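Local coordinates for protein GCN5-related N-acetyltransferase (Streptococcus suis, PDB 3G3S) that probably transfers an acetyl group from acetyl-CoA to an amine acceptor, as a member of the GCN5-related N-acetyltransferase family, at residues 132-137 against 145-150. Residues are numbered along the deposited sequence; the frame is centred on the assembly and turned at random.
Sequences NLYETC and DLVGNY
The ring of Y134 and the branched side chain of V147 meet obliquely: CD2 of Y134 lies 3.6 Å from CB of V147, and CE2 of the ring also lies close to V147 CB and CG2. At the ring's edge, in its plane, sits the carboxylate carbon of the helical neighbour E135. With CG anti to the backbone N (chi1 170°), Y134 swings its ring across to the 145-150 loop, beside V147, and carries its hydroxyl toward the turn that starts at V147. There it donates to a water 2.7 Å from Y134 OH, and this water in turn donates to V147 O and Y150 O. A single water thus ties the phenol to both ends of the type I turn 147-150, which is closed by a bond from Y150 N to V147 O. One helical turn on, C137 extends the apolar patch: its CB packs 4.0 Å from V147 CG2, while SG lies 4.1 Å from L146 CD1. V153 and F156 of helix 153-159 also touch Y134 and V147 respectively, and Y150 turns its hydroxyl to S180. The example illustrates how a loop can be fastened by apolar packing and a water bridge: here the loop between helices 131-139 and 153-159 folds back on the first of them, within the mixed alpha/beta GNAT fold.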
loop_
_atom_site.group_PDB
_atom_site.type_symbol
_atom_site.label_atom_id
_atom_site.label_comp_id
_atom_site.label_asym_id
_atom_site.label_seq_id
_atom_site.Cartn_x
_atom_site.Cartn_y
_atom_site.Cartn_z
ATOM N N ASN A 132 4.626 24.847 -14.208
ATOM C CA ASN A 132 5.715 25.722 -14.665
ATOM C C ASN A 132 6.887 25.793 -13.692
ATOM O O ASN A 132 8.037 25.792 -14.121
ATOM C CB ASN A 132 5.185 27.127 -15.007
ATOM C CG ASN A 132 4.420 27.162 -16.326
ATOM O OD1 ASN A 132 4.155 26.126 -16.943
ATOM N ND2 ASN A 132 4.076 28.366 -16.772
ATOM N N LEU A 133 6.603 25.851 -12.395
ATOM C CA LEU A 133 7.659 25.856 -11.380
ATOM C C LEU A 133 8.378 24.532 -11.316
ATOM O O LEU A 133 9.568 24.513 -11.047
ATOM C CB LEU A 133 7.101 26.252 -10.035
ATOM C CG LEU A 133 6.712 27.729 -10.014
ATOM C CD1 LEU A 133 5.944 28.074 -8.764
ATOM C CD2 LEU A 133 7.957 28.591 -10.137
ATOM N N TYR A 134 7.661 23.437 -11.563
ATOM C CA TYR A 134 8.304 22.128 -11.691
ATOM C C TYR A 134 9.490 22.260 -12.663
ATOM O O TYR A 134 10.635 21.947 -12.325
ATOM C CB TYR A 134 7.295 21.086 -12.190
ATOM C CG TYR A 134 7.879 19.740 -12.604
ATOM C CD1 TYR A 134 8.306 19.531 -13.903
ATOM C CD2 TYR A 134 7.980 18.683 -11.699
ATOM C CE1 TYR A 134 8.842 18.326 -14.298
ATOM C CE2 TYR A 134 8.527 17.462 -12.083
ATOM C CZ TYR A 134 8.944 17.294 -13.389
ATOM O OH TYR A 134 9.495 16.113 -13.819
ATOM N N GLU A 135 9.228 22.781 -13.850
ATOM C CA GLU A 135 10.279 22.895 -14.857
ATOM C C GLU A 135 11.417 23.822 -14.421
ATOM O O GLU A 135 12.593 23.536 -14.659
ATOM C CB GLU A 135 9.668 23.317 -16.213
ATOM C CG GLU A 135 8.678 22.268 -16.833
ATOM C CD GLU A 135 9.337 20.924 -17.258
ATOM O OE1 GLU A 135 10.573 20.899 -17.482
ATOM O OE2 GLU A 135 8.597 19.905 -17.388
ATOM N N THR A 136 11.069 24.918 -13.744
ATOM C CA THR A 136 12.053 25.874 -13.269
ATOM C C THR A 136 12.963 25.205 -12.242
ATOM O O THR A 136 14.154 25.453 -12.249
ATOM C CB THR A 136 11.374 27.121 -12.656
ATOM O OG1 THR A 136 10.487 27.691 -13.620
ATOM C CG2 THR A 136 12.394 28.188 -12.254
ATOM N N CYS A 137 12.392 24.372 -11.361
ATOM C CA CYS A 137 13.190 23.656 -10.337
ATOM C C CYS A 137 14.195 22.684 -10.954
ATOM O O CYS A 137 15.313 22.516 -10.457
ATOM C CB CYS A 137 12.303 22.890 -9.374
ATOM S SG CYS A 137 11.433 23.939 -8.230
ATOM N N ASP A 145 16.384 18.412 -6.923
ATOM C CA ASP A 145 15.838 17.359 -6.066
ATOM C C ASP A 145 14.485 17.709 -5.448
ATOM O O ASP A 145 13.833 16.845 -4.861
ATOM C CB ASP A 145 16.825 17.008 -4.958
ATOM C CG ASP A 145 18.049 16.299 -5.481
ATOM O OD1 ASP A 145 17.993 15.754 -6.608
ATOM O OD2 ASP A 145 19.060 16.292 -4.755
ATOM N N LEU A 146 14.060 18.963 -5.566
ATOM C CA LEU A 146 12.723 19.330 -5.081
ATOM C C LEU A 146 11.614 18.549 -5.844
ATOM O O LEU A 146 10.573 18.215 -5.278
ATOM C CB LEU A 146 12.512 20.827 -5.211
ATOM C CG LEU A 146 13.361 21.709 -4.295
ATOM C CD1 LEU A 146 13.097 23.182 -4.569
ATOM C CD2 LEU A 146 13.110 21.349 -2.827
ATOM N N VAL A 147 11.861 18.267 -7.132
ATOM C CA VAL A 147 10.918 17.580 -7.993
ATOM C C VAL A 147 11.494 16.474 -8.873
ATOM O O VAL A 147 10.724 15.686 -9.417
ATOM C CB VAL A 147 10.264 18.578 -8.967
ATOM C CG1 VAL A 147 9.689 19.758 -8.204
ATOM C CG2 VAL A 147 11.243 19.071 -10.025
ATOM N N GLY A 148 12.820 16.416 -8.994
ATOM C CA GLY A 148 13.494 15.506 -9.941
ATOM C C GLY A 148 13.406 14.017 -9.738
ATOM O O GLY A 148 13.797 13.250 -10.626
ATOM N N ASN A 149 12.931 13.577 -8.582
ATOM C CA ASN A 149 12.812 12.157 -8.344
ATOM C C ASN A 149 11.553 11.576 -8.944
ATOM O O ASN A 149 11.443 10.373 -9.055
ATOM C CB ASN A 149 12.882 11.874 -6.850
ATOM C CG ASN A 149 14.241 12.138 -6.310
ATOM O OD1 ASN A 149 15.220 11.559 -6.783
ATOM N ND2 ASN A 149 14.330 13.035 -5.350
ATOM N N TYR A 150 10.620 12.430 -9.342
ATOM C CA TYR A 150 9.387 11.980 -9.942
ATOM C C TYR A 150 9.648 11.744 -11.446
ATOM O O TYR A 150 10.504 12.381 -12.032
ATOM C CB TYR A 150 8.250 12.968 -9.624
ATOM C CG TYR A 150 7.932 12.905 -8.140
ATOM C CD1 TYR A 150 8.760 13.527 -7.217
ATOM C CD2 TYR A 150 6.855 12.159 -7.654
ATOM C CE1 TYR A 150 8.519 13.456 -5.837
ATOM C CE2 TYR A 150 6.605 12.081 -6.261
ATOM C CZ TYR A 150 7.463 12.744 -5.369
ATOM O OH TYR A 150 7.306 12.686 -4.006
HETATM O O HOH W 1 10.935 14.885 -11.941
#